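Local atomic coordinates of CAS6A (Thermus thermophilus, PDB entry 4C97), a protein that probably cleaves CRISPR precursor RNA as a Cas6-family endoribonuclease, serving antiviral defence. Residues Phe132-Val137 / Val141-Leu146; Arg188-Thr193 / Gly228-Leu233; Phe221-Gly226 / Arg237-Ser242. The protein carries 1 engineered substitution. One frame throughout, in Å; residues are numbered along the deposited sequence.

Contact 1: Phe132-Val137 / Val141-Leu146; sequences FRRKGV and VPEPRL
Leu146 sits squarely on the ring of Phe132. Its CB stands 3.7 Å from the ring centroid and only 7° off the normal, a CH-pi contact, while CD1 on the same side chain reaches the CG and CD2 end of the ring. With chi1 at -54°, CG of Phe132 turns beside its own backbone N, and the ring slides under the first turn of helix 144-158. Backbone oxygens come close as well: Leu146 O is 3.5 Å from Phe132 CE1, and Val141 O approaches CE2 obliquely.

The charged part is looser. Glu143 is gripped from its own side by Arg145, whose NE gives a weak, bent bond of 2.8 Å to OE1, and Tyr139 OH bonds to OE2. Arg134 NH2 lies 3.8 Å from Glu143 OE2, but that oxygen is well out of the guanidinium plane, so no N-H points at it: a long salt bridge held by charge alone, planes 90° apart. The modelled 2.6 Å between Arg134 NH2 and Arg145 NH2 sets two like-charged donors together, no hydrogen bond, and is doubtful.

Among backbone bonds, Glu143 N to Val141 O closes an inverse gamma turn centred on Pro142 and brings Glu143 to the helix N-cap position.

A type I' turn, Arg134 to Val137, joins strands 129-134 and 137-139 into a hairpin; helix 144-158 starts beside it, and Pro142 packs on Val200 of strand 199-203.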
loop_
_atom_site.group_PDB
_atom_site.type_symbol
_atom_site.label_atom_id
_atom_site.label_comp_id
_atom_site.label_asym_id
_atom_site.label_seq_id
_atom_site.Cartn_x
_atom_site.Cartn_y
_atom_site.Cartn_z
ATOM N N PHE A 132 -0.377 -9.739 -9.282
ATOM C CA PHE A 132 -0.593 -10.855 -8.358
ATOM C C PHE A 132 0.149 -12.058 -8.853
ATOM O O PHE A 132 0.406 -12.199 -10.034
ATOM C CB PHE A 132 -2.109 -11.170 -8.271
ATOM C CG PHE A 132 -2.909 -9.975 -7.929
ATOM C CD1 PHE A 132 -3.112 -9.625 -6.606
ATOM C CD2 PHE A 132 -3.366 -9.124 -8.927
ATOM C CE1 PHE A 132 -3.791 -8.484 -6.290
ATOM C CE2 PHE A 132 -4.042 -7.999 -8.623
ATOM C CZ PHE A 132 -4.253 -7.656 -7.286
ATOM N N ARG A 133 0.556 -12.922 -7.932
ATOM C CA ARG A 133 1.239 -14.137 -8.332
ATOM C C ARG A 133 0.196 -15.225 -8.509
ATOM O O ARG A 133 -0.583 -15.483 -7.609
ATOM C CB ARG A 133 2.276 -14.554 -7.292
ATOM C CG ARG A 133 3.131 -15.741 -7.742
ATOM C CD ARG A 133 4.289 -15.994 -6.782
ATOM N NE ARG A 133 5.096 -17.160 -7.151
ATOM C CZ ARG A 133 5.905 -17.220 -8.209
ATOM N NH1 ARG A 133 6.007 -16.187 -9.040
ATOM N NH2 ARG A 133 6.603 -18.327 -8.443
ATOM N N ARG A 134 0.168 -15.842 -9.683
ATOM C CA ARG A 134 -0.704 -16.978 -9.906
ATOM C C ARG A 134 0.064 -18.017 -10.700
ATOM O O ARG A 134 0.549 -17.743 -11.796
ATOM C CB ARG A 134 -1.992 -16.543 -10.624
ATOM C CG ARG A 134 -1.814 -16.142 -12.099
ATOM C CD ARG A 134 -3.102 -16.171 -12.890
ATOM N NE ARG A 134 -4.251 -15.783 -12.081
ATOM C CZ ARG A 134 -5.511 -15.904 -12.483
ATOM N NH1 ARG A 134 -5.787 -16.433 -13.674
ATOM N NH2 ARG A 134 -6.489 -15.519 -11.680
ATOM N N LYS A 135 0.241 -19.194 -10.115
ATOM C CA LYS A 135 0.814 -20.308 -10.840
ATOM C C LYS A 135 2.187 -19.976 -11.412
ATOM O O LYS A 135 2.465 -20.249 -12.575
ATOM C CB LYS A 135 -0.143 -20.706 -11.954
ATOM C CG LYS A 135 -1.602 -20.656 -11.522
ATOM C CD LYS A 135 -2.528 -20.893 -12.700
ATOM C CE LYS A 135 -3.453 -22.079 -12.468
ATOM N NZ LYS A 135 -4.823 -21.636 -12.119
ATOM N N GLY A 136 3.033 -19.376 -10.585
ATOM C CA GLY A 136 4.376 -19.025 -10.989
ATOM C C GLY A 136 4.447 -18.003 -12.098
ATOM O O GLY A 136 5.501 -17.836 -12.712
ATOM N N VAL A 137 3.339 -17.314 -12.358
ATOM C CA VAL A 137 3.394 -16.162 -13.238
ATOM C C VAL A 137 2.718 -14.983 -12.551
ATOM O O VAL A 137 1.879 -15.144 -11.661
ATOM C CB VAL A 137 2.795 -16.422 -14.648
ATOM C CG1 VAL A 137 3.293 -17.757 -15.211
ATOM C CG2 VAL A 137 1.276 -16.351 -14.644
ATOM N N VAL A 141 -4.426 -8.347 -13.725
ATOM C CA VAL A 141 -5.832 -7.914 -13.732
ATOM C C VAL A 141 -6.368 -7.773 -12.302
ATOM O O VAL A 141 -6.318 -8.708 -11.531
ATOM C CB VAL A 141 -6.722 -8.891 -14.500
ATOM C CG1 VAL A 141 -8.182 -8.382 -14.571
ATOM C CG2 VAL A 141 -6.167 -9.112 -15.874
ATOM N N PRO A 142 -6.895 -6.596 -11.962
ATOM C CA PRO A 142 -7.338 -6.338 -10.584
ATOM C C PRO A 142 -8.723 -6.921 -10.256
ATOM O O PRO A 142 -9.678 -6.205 -9.912
ATOM C CB PRO A 142 -7.277 -4.822 -10.498
ATOM C CG PRO A 142 -7.610 -4.362 -11.875
ATOM C CD PRO A 142 -7.010 -5.397 -12.811
ATOM N N GLU A 143 -8.806 -8.240 -10.332
ATOM C CA GLU A 143 -10.029 -8.965 -10.034
ATOM C C GLU A 143 -10.410 -8.723 -8.577
ATOM O O GLU A 143 -9.524 -8.694 -7.714
ATOM C CB GLU A 143 -9.844 -10.469 -10.225
ATOM C CG GLU A 143 -9.437 -10.898 -11.623
ATOM C CD GLU A 143 -9.284 -12.414 -11.760
ATOM O OE1 GLU A 143 -9.477 -13.142 -10.767
ATOM O OE2 GLU A 143 -8.947 -12.890 -12.861
ATOM N N PRO A 144 -11.720 -8.604 -8.288
ATOM C CA PRO A 144 -12.099 -8.443 -6.872
ATOM C C PRO A 144 -11.462 -9.480 -5.927
ATOM O O PRO A 144 -10.947 -9.116 -4.860
ATOM C CB PRO A 144 -13.624 -8.596 -6.889
ATOM C CG PRO A 144 -14.039 -8.166 -8.290
ATOM C CD PRO A 144 -12.888 -8.539 -9.199
ATOM N N ARG A 145 -11.495 -10.763 -6.284
ATOM C CA ARG A 145 -11.014 -11.772 -5.339
ATOM C C ARG A 145 -9.508 -11.604 -5.047
ATOM O O ARG A 145 -9.037 -11.809 -3.910
ATOM C CB ARG A 145 -11.323 -13.173 -5.846
ATOM C CG ARG A 145 -10.630 -13.480 -7.124
ATOM C CD ARG A 145 -11.073 -14.799 -7.707
ATOM N NE ARG A 145 -10.235 -15.084 -8.870
ATOM C CZ ARG A 145 -9.059 -15.713 -8.828
ATOM N NH1 ARG A 145 -8.557 -16.176 -7.683
ATOM N NH2 ARG A 145 -8.380 -15.887 -9.950
ATOM N N LEU A 146 -8.766 -11.175 -6.061
ATOM C CA LEU A 146 -7.322 -10.999 -5.910
ATOM C C LEU A 146 -6.980 -9.780 -5.032
ATOM O O LEU A 146 -6.156 -9.879 -4.098
ATOM C CB LEU A 146 -6.651 -10.873 -7.271
ATOM C CG LEU A 146 -6.689 -12.137 -8.128
ATOM C CD1 LEU A 146 -6.069 -11.917 -9.472
ATOM C CD2 LEU A 146 -5.996 -13.318 -7.427
#

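Contact 2: Arg188-Thr193 / Gly228-Leu233; sequences RTEVDT and GAKTSL. With SO4 (sulfate ion), chain C.
The Glu190 carboxylate is the flat group here, and the aliphatic end of Lys230 lies above its plane: Lys230 CE is 3.5 Å from Glu190 OE1, and CD is 3.7 Å from OE2. Leu233 CD1 comes to OE2 from that same side at 3.8 Å, more obliquely. On OE2 the lone pair facing away from OE1 takes a 2.7 Å hydrogen bond from Thr189 OG1, which holds the carboxylate's rotation; Tyr235 OH is bonded to that same hydroxyl.

Despite the methylene contact, the opposite charges do not meet, for Glu190 OE1 and Lys230 NZ stay 4.6 Å apart. A bend at chi4 (-95°) swings NZ towards a sulfate ion, probably from the crystallisation liquor. NZ bonds O2 of the sulfate at 2.8 Å and, weakly, O1 at 3.1 Å; Arg26 NH2 is a further donor to the ion. Glu190 and Lys230 both also touch His138.

Gly228-Leu233 belongs to the glycine-rich loop between helix 209-225 and strand 238-241, a hallmark of Cas6 and other RAMP proteins. An anion held by its lysine is consistent with a surface suited to RNA phosphates.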
loop_
_atom_site.group_PDB
_atom_site.type_symbol
_atom_site.label_atom_id
_atom_site.label_comp_id
_atom_site.label_asym_id
_atom_site.label_seq_id
_atom_site.Cartn_x
_atom_site.Cartn_y
_atom_site.Cartn_z
ATOM N N ARG A 188 9.586 -3.075 -14.260
ATOM C CA ARG A 188 10.904 -3.177 -14.874
ATOM C C ARG A 188 11.894 -3.999 -14.049
ATOM O O ARG A 188 12.909 -4.445 -14.584
ATOM C CB ARG A 188 11.464 -1.781 -15.192
ATOM C CG ARG A 188 10.737 -1.002 -16.310
ATOM C CD ARG A 188 10.963 -1.566 -17.727
ATOM N NE ARG A 188 10.507 -0.646 -18.780
ATOM C CZ ARG A 188 10.056 -1.016 -19.980
ATOM N NH1 ARG A 188 9.972 -2.298 -20.308
ATOM N NH2 ARG A 188 9.676 -0.100 -20.863
ATOM N N THR A 189 11.612 -4.219 -12.763
ATOM C CA THR A 189 12.471 -5.072 -11.942
ATOM C C THR A 189 12.166 -6.551 -12.149
ATOM O O THR A 189 12.894 -7.408 -11.681
ATOM C CB THR A 189 12.291 -4.771 -10.438
ATOM O OG1 THR A 189 10.932 -5.002 -10.085
ATOM C CG2 THR A 189 12.640 -3.326 -10.132
ATOM N N GLU A 190 11.083 -6.843 -12.859
ATOM C CA GLU A 190 10.596 -8.206 -12.984
ATOM C C GLU A 190 10.753 -8.722 -14.392
ATOM O O GLU A 190 10.997 -7.958 -15.332
ATOM C CB GLU A 190 9.116 -8.272 -12.578
ATOM C CG GLU A 190 8.866 -7.716 -11.204
ATOM C CD GLU A 190 9.744 -8.368 -10.153
ATOM O OE1 GLU A 190 9.724 -9.613 -10.071
ATOM O OE2 GLU A 190 10.477 -7.631 -9.459
ATOM N N VAL A 191 10.631 -10.042 -14.513
ATOM C CA VAL A 191 10.650 -10.727 -15.788
ATOM C C VAL A 191 9.219 -10.926 -16.272
ATOM O O VAL A 191 8.396 -11.488 -15.554
ATOM C CB VAL A 191 11.309 -12.132 -15.669
ATOM C CG1 VAL A 191 11.406 -12.807 -17.036
ATOM C CG2 VAL A 191 12.703 -12.045 -15.010
ATOM N N ASP A 192 8.951 -10.469 -17.489
ATOM C CA ASP A 192 7.682 -10.698 -18.171
ATOM C C ASP A 192 6.499 -10.351 -17.294
ATOM O O ASP A 192 5.572 -11.138 -17.180
ATOM C CB ASP A 192 7.529 -12.167 -18.616
ATOM C CG ASP A 192 8.601 -12.612 -19.597
ATOM O OD1 ASP A 192 9.046 -11.781 -20.419
ATOM O OD2 ASP A 192 8.986 -13.806 -19.559
ATOM N N THR A 193 6.547 -9.190 -16.650
ATOM C CA THR A 193 5.511 -8.783 -15.723
ATOM C C THR A 193 5.056 -7.371 -16.017
ATOM O O THR A 193 5.872 -6.475 -16.173
ATOM C CB THR A 193 6.033 -8.840 -14.281
ATOM O OG1 THR A 193 6.417 -10.181 -13.973
ATOM C CG2 THR A 193 4.982 -8.368 -13.273
ATOM N N GLY A 228 -1.504 -6.531 -3.653
ATOM C CA GLY A 228 -0.842 -7.539 -4.465
ATOM C C GLY A 228 0.615 -7.774 -4.145
ATOM O O GLY A 228 1.060 -7.598 -3.005
ATOM N N ALA A 229 1.354 -8.172 -5.163
ATOM C CA ALA A 229 2.717 -8.662 -5.000
ATOM C C ALA A 229 3.758 -7.559 -5.061
ATOM O O ALA A 229 3.570 -6.538 -5.716
ATOM C CB ALA A 229 3.002 -9.692 -6.070
ATOM N N LYS A 230 4.878 -7.808 -4.392
ATOM C CA LYS A 230 6.066 -6.965 -4.475
ATOM C C LYS A 230 5.788 -5.535 -4.041
ATOM O O LYS A 230 6.347 -4.590 -4.585
ATOM C CB LYS A 230 6.684 -7.064 -5.868
ATOM C CG LYS A 230 6.895 -8.526 -6.205
ATOM C CD LYS A 230 8.267 -8.866 -6.700
ATOM C CE LYS A 230 8.393 -10.369 -6.935
ATOM N NZ LYS A 230 8.976 -11.068 -5.748
ATOM N N THR A 231 4.949 -5.381 -3.019
ATOM C CA THR A 231 4.748 -4.065 -2.448
ATOM C C THR A 231 6.037 -3.542 -1.785
ATOM O O THR A 231 6.155 -2.351 -1.537
ATOM C CB THR A 231 3.594 -4.052 -1.447
ATOM O OG1 THR A 231 3.814 -5.042 -0.425
ATOM C CG2 THR A 231 2.307 -4.324 -2.149
ATOM N N SER A 232 6.991 -4.434 -1.517
ATOM C CA SER A 232 8.274 -4.016 -0.959
ATOM C C SER A 232 9.112 -3.277 -2.004
ATOM O O SER A 232 10.133 -2.635 -1.664
ATOM C CB SER A 232 9.046 -5.214 -0.392
ATOM O OG SER A 232 9.464 -6.088 -1.432
ATOM N N LEU A 233 8.699 -3.369 -3.264
ATOM C CA LEU A 233 9.406 -2.711 -4.358
ATOM C C LEU A 233 8.622 -1.559 -4.953
ATOM O O LEU A 233 8.985 -1.034 -6.001
ATOM C CB LEU A 233 9.801 -3.721 -5.453
ATOM C CG LEU A 233 10.823 -4.764 -5.021
ATOM C CD1 LEU A 233 10.939 -5.838 -6.122
ATOM C CD2 LEU A 233 12.176 -4.140 -4.778
HETATM S S SO4 C . 12.000 -10.368 -4.257
HETATM O O1 SO4 C . 11.227 -9.236 -4.708
HETATM O O2 SO4 C . 11.642 -11.495 -5.107
HETATM O O3 SO4 C . 13.412 -10.041 -4.361
HETATM O O4 SO4 C . 11.714 -10.668 -2.861
#

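Contact 3: Phe221-Gly226 / Arg237-Ser242. With SO4 (sulfate ion), chain D.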
loop_
_atom_site.group_PDB
_atom_site.type_symbol
_atom_site.label_atom_id
_atom_site.label_comp_id
_atom_site.label_asym_id
_atom_site.label_seq_id
_atom_site.Cartn_x
_atom_site.Cartn_y
_atom_site.Cartn_z
ATOM N N PHE A 221 -7.272 0.357 4.628
ATOM C CA PHE A 221 -5.994 -0.315 4.845
ATOM C C PHE A 221 -5.095 -0.259 3.621
ATOM O O PHE A 221 -3.854 -0.176 3.744
ATOM C CB PHE A 221 -6.282 -1.755 5.235
ATOM C CG PHE A 221 -5.088 -2.556 5.598
ATOM C CD1 PHE A 221 -4.280 -2.200 6.665
ATOM C CD2 PHE A 221 -4.777 -3.718 4.895
ATOM C CE1 PHE A 221 -3.196 -2.973 7.021
ATOM C CE2 PHE A 221 -3.684 -4.473 5.251
ATOM C CZ PHE A 221 -2.905 -4.104 6.324
ATOM N N ALA A 222 -5.719 -0.329 2.432
ATOM C CA ALA A 222 -4.945 -0.257 1.186
ATOM C C ALA A 222 -3.903 0.887 1.111
ATOM O O ALA A 222 -2.785 0.700 0.597
ATOM C CB ALA A 222 -5.888 -0.214 -0.004
ATOM N N PHE A 223 -4.256 2.046 1.645
ATOM C CA PHE A 223 -3.373 3.207 1.682
ATOM C C PHE A 223 -2.030 2.840 2.314
ATOM O O PHE A 223 -0.974 3.333 1.908
ATOM C CB PHE A 223 -4.037 4.309 2.517
ATOM C CG PHE A 223 -3.223 5.564 2.652
ATOM C CD1 PHE A 223 -3.203 6.513 1.647
ATOM C CD2 PHE A 223 -2.501 5.821 3.813
ATOM C CE1 PHE A 223 -2.481 7.665 1.776
ATOM C CE2 PHE A 223 -1.776 6.974 3.944
ATOM C CZ PHE A 223 -1.769 7.915 2.941
ATOM N N TYR A 224 -2.092 2.012 3.351
ATOM C CA TYR A 224 -0.904 1.606 4.105
ATOM C C TYR A 224 -0.256 0.362 3.512
ATOM O O TYR A 224 0.967 0.316 3.359
ATOM C CB TYR A 224 -1.258 1.375 5.578
ATOM C CG TYR A 224 -1.768 2.636 6.219
ATOM C CD1 TYR A 224 -0.883 3.621 6.647
ATOM C CD2 TYR A 224 -3.123 2.866 6.369
ATOM C CE1 TYR A 224 -1.325 4.787 7.198
ATOM C CE2 TYR A 224 -3.583 4.041 6.942
ATOM C CZ TYR A 224 -2.679 4.994 7.356
ATOM O OH TYR A 224 -3.116 6.169 7.904
ATOM N N SER A 225 -1.062 -0.654 3.201
ATOM C CA SER A 225 -0.491 -1.944 2.808
ATOM C C SER A 225 -0.089 -2.028 1.334
ATOM O O SER A 225 0.854 -2.742 0.955
ATOM C CB SER A 225 -1.478 -3.073 3.086
ATOM O OG SER A 225 -2.648 -2.882 2.332
ATOM N N GLY A 226 -0.825 -1.319 0.498
ATOM C CA GLY A 226 -0.753 -1.551 -0.927
ATOM C C GLY A 226 -1.457 -2.843 -1.275
ATOM O O GLY A 226 -2.016 -3.538 -0.417
ATOM N N ARG A 237 0.869 0.349 -5.086
ATOM C CA ARG A 237 0.548 1.502 -4.278
ATOM C C ARG A 237 -0.874 1.907 -4.662
ATOM O O ARG A 237 -1.203 2.040 -5.842
ATOM C CB ARG A 237 1.556 2.627 -4.491
ATOM C CG ARG A 237 1.219 3.879 -3.718
ATOM C CD ARG A 237 2.412 4.818 -3.606
ATOM N NE ARG A 237 3.055 5.191 -4.859
ATOM C CZ ARG A 237 2.646 6.170 -5.658
ATOM N NH1 ARG A 237 1.554 6.860 -5.362
ATOM N NH2 ARG A 237 3.322 6.467 -6.750
ATOM N N ALA A 238 -1.736 2.038 -3.668
ATOM C CA ALA A 238 -3.152 2.215 -3.929
ATOM C C ALA A 238 -3.800 3.001 -2.831
ATOM O O ALA A 238 -3.293 3.049 -1.721
ATOM C CB ALA A 238 -3.834 0.875 -4.056
ATOM N N ARG A 239 -4.928 3.607 -3.162
ATOM C CA ARG A 239 -5.749 4.250 -2.145
ATOM C C ARG A 239 -7.222 4.243 -2.513
ATOM O O ARG A 239 -7.586 4.196 -3.686
ATOM C CB ARG A 239 -5.297 5.687 -1.916
ATOM C CG ARG A 239 -5.594 6.641 -3.050
ATOM C CD ARG A 239 -5.002 8.035 -2.794
ATOM N NE ARG A 239 -5.408 8.549 -1.492
ATOM C CZ ARG A 239 -4.758 9.482 -0.803
ATOM N NH1 ARG A 239 -3.640 10.017 -1.279
ATOM N NH2 ARG A 239 -5.222 9.867 0.374
ATOM N N ALA A 240 -8.076 4.328 -1.495
ATOM C CA ALA A 240 -9.497 4.456 -1.738
ATOM C C ALA A 240 -9.865 5.886 -2.088
ATOM O O ALA A 240 -9.274 6.834 -1.569
ATOM C CB ALA A 240 -10.304 3.990 -0.528
ATOM N N GLU A 241 -10.861 6.020 -2.967
ATOM C CA GLU A 241 -11.357 7.313 -3.439
ATOM C C GLU A 241 -12.852 7.353 -3.260
ATOM O O GLU A 241 -13.464 6.368 -2.860
ATOM C CB GLU A 241 -11.110 7.490 -4.945
ATOM C CG GLU A 241 -9.679 7.493 -5.398
ATOM C CD GLU A 241 -9.541 7.850 -6.873
ATOM O OE1 GLU A 241 -10.367 7.390 -7.693
ATOM O OE2 GLU A 241 -8.606 8.600 -7.213
ATOM N N SER A 242 -13.441 8.485 -3.624
ATOM C CA SER A 242 -14.896 8.624 -3.650
ATOM C C SER A 242 -15.490 7.803 -4.792
ATOM O O SER A 242 -15.093 7.949 -5.954
ATOM C CB SER A 242 -15.267 10.088 -3.823
ATOM O OG SER A 242 -14.671 10.864 -2.799
HETATM S S SO4 D . 0.780 9.772 -7.725
HETATM O O1 SO4 D . 0.099 9.436 -6.483
HETATM O O2 SO4 D . 0.012 9.191 -8.828
HETATM O O3 SO4 D . 0.826 11.221 -7.878
HETATM O O4 SO4 D . 2.142 9.258 -7.810
HETATM O O HOH W 1 -0.522 1.882 -0.940
#
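Phe223 and Arg239 lie side by side and point the same way, with Phe223 CE1 over one face of the guanidinium, off towards its rim, and 3.8 Å from Arg239 NH2. The two planes are 55° apart, so this is a tilted approach and not a flat stack. With CG of Phe223 anti to the backbone N (chi1 179°), the ring projects roughly perpendicular to the strand, alongside the Arg239 side chain.

Beneath them the backbones nearly touch. Phe223 CA makes a C-H...O contact of 3.4 Å with Ala238 O. Two acceptors, Ala222 O and Ala238 O, also come close, and a water sits nearby: it accepts from Ala238 N at 3.0 Å and lies 3.0 Å from Ala222 O, which already takes the helix bond from Gly226 N. The small side chain of Ala222 faces the strand and suits this closeness.

Helix 221-225 runs nearly antiparallel to strand 238-241, their axes 6.1 Å apart. Helix followed by edge strand is the closing alpha-beta unit of a ferredoxin-like domain, the fold of RAMP proteins.

Further out, Arg239 NH1 bonds to Pro103 O, and Trp104 makes cation-pi contacts with Arg239 and Arg237. CB of Arg237 points away from the helix, and the guanidinium binds a sulfate, NH1 to O1 at 3.2 Å and NH2 to O4 at 3.2 Å; Trp104 NE1 and Arg125 NH2 bond the same ion.

In the fold
All three contacts draw on the C-terminal half of the chain. Contact 1 closes first; contacts 2 and 3 then interleave, since helix 209-225, the glycine-rich loop and strand 238-241 follow one another and supply three of their four segments. Centres of contacts 1 and 2 are about 13 Å apart, and they touch where Phe132 packs on Gly228. Contact 3 lies about 18 Å from each: it meets contact 2 through Thr231 against Ser225 and Gly226, while its nearest atoms to contact 1 are about 8 Å off. The glycine-rich loop links hairpin 129-139 to the helix and to 238-241, outermost beside 121-127 in the C-terminal five-stranded sheet, with a sulfate at contact 2 and another at contact 3.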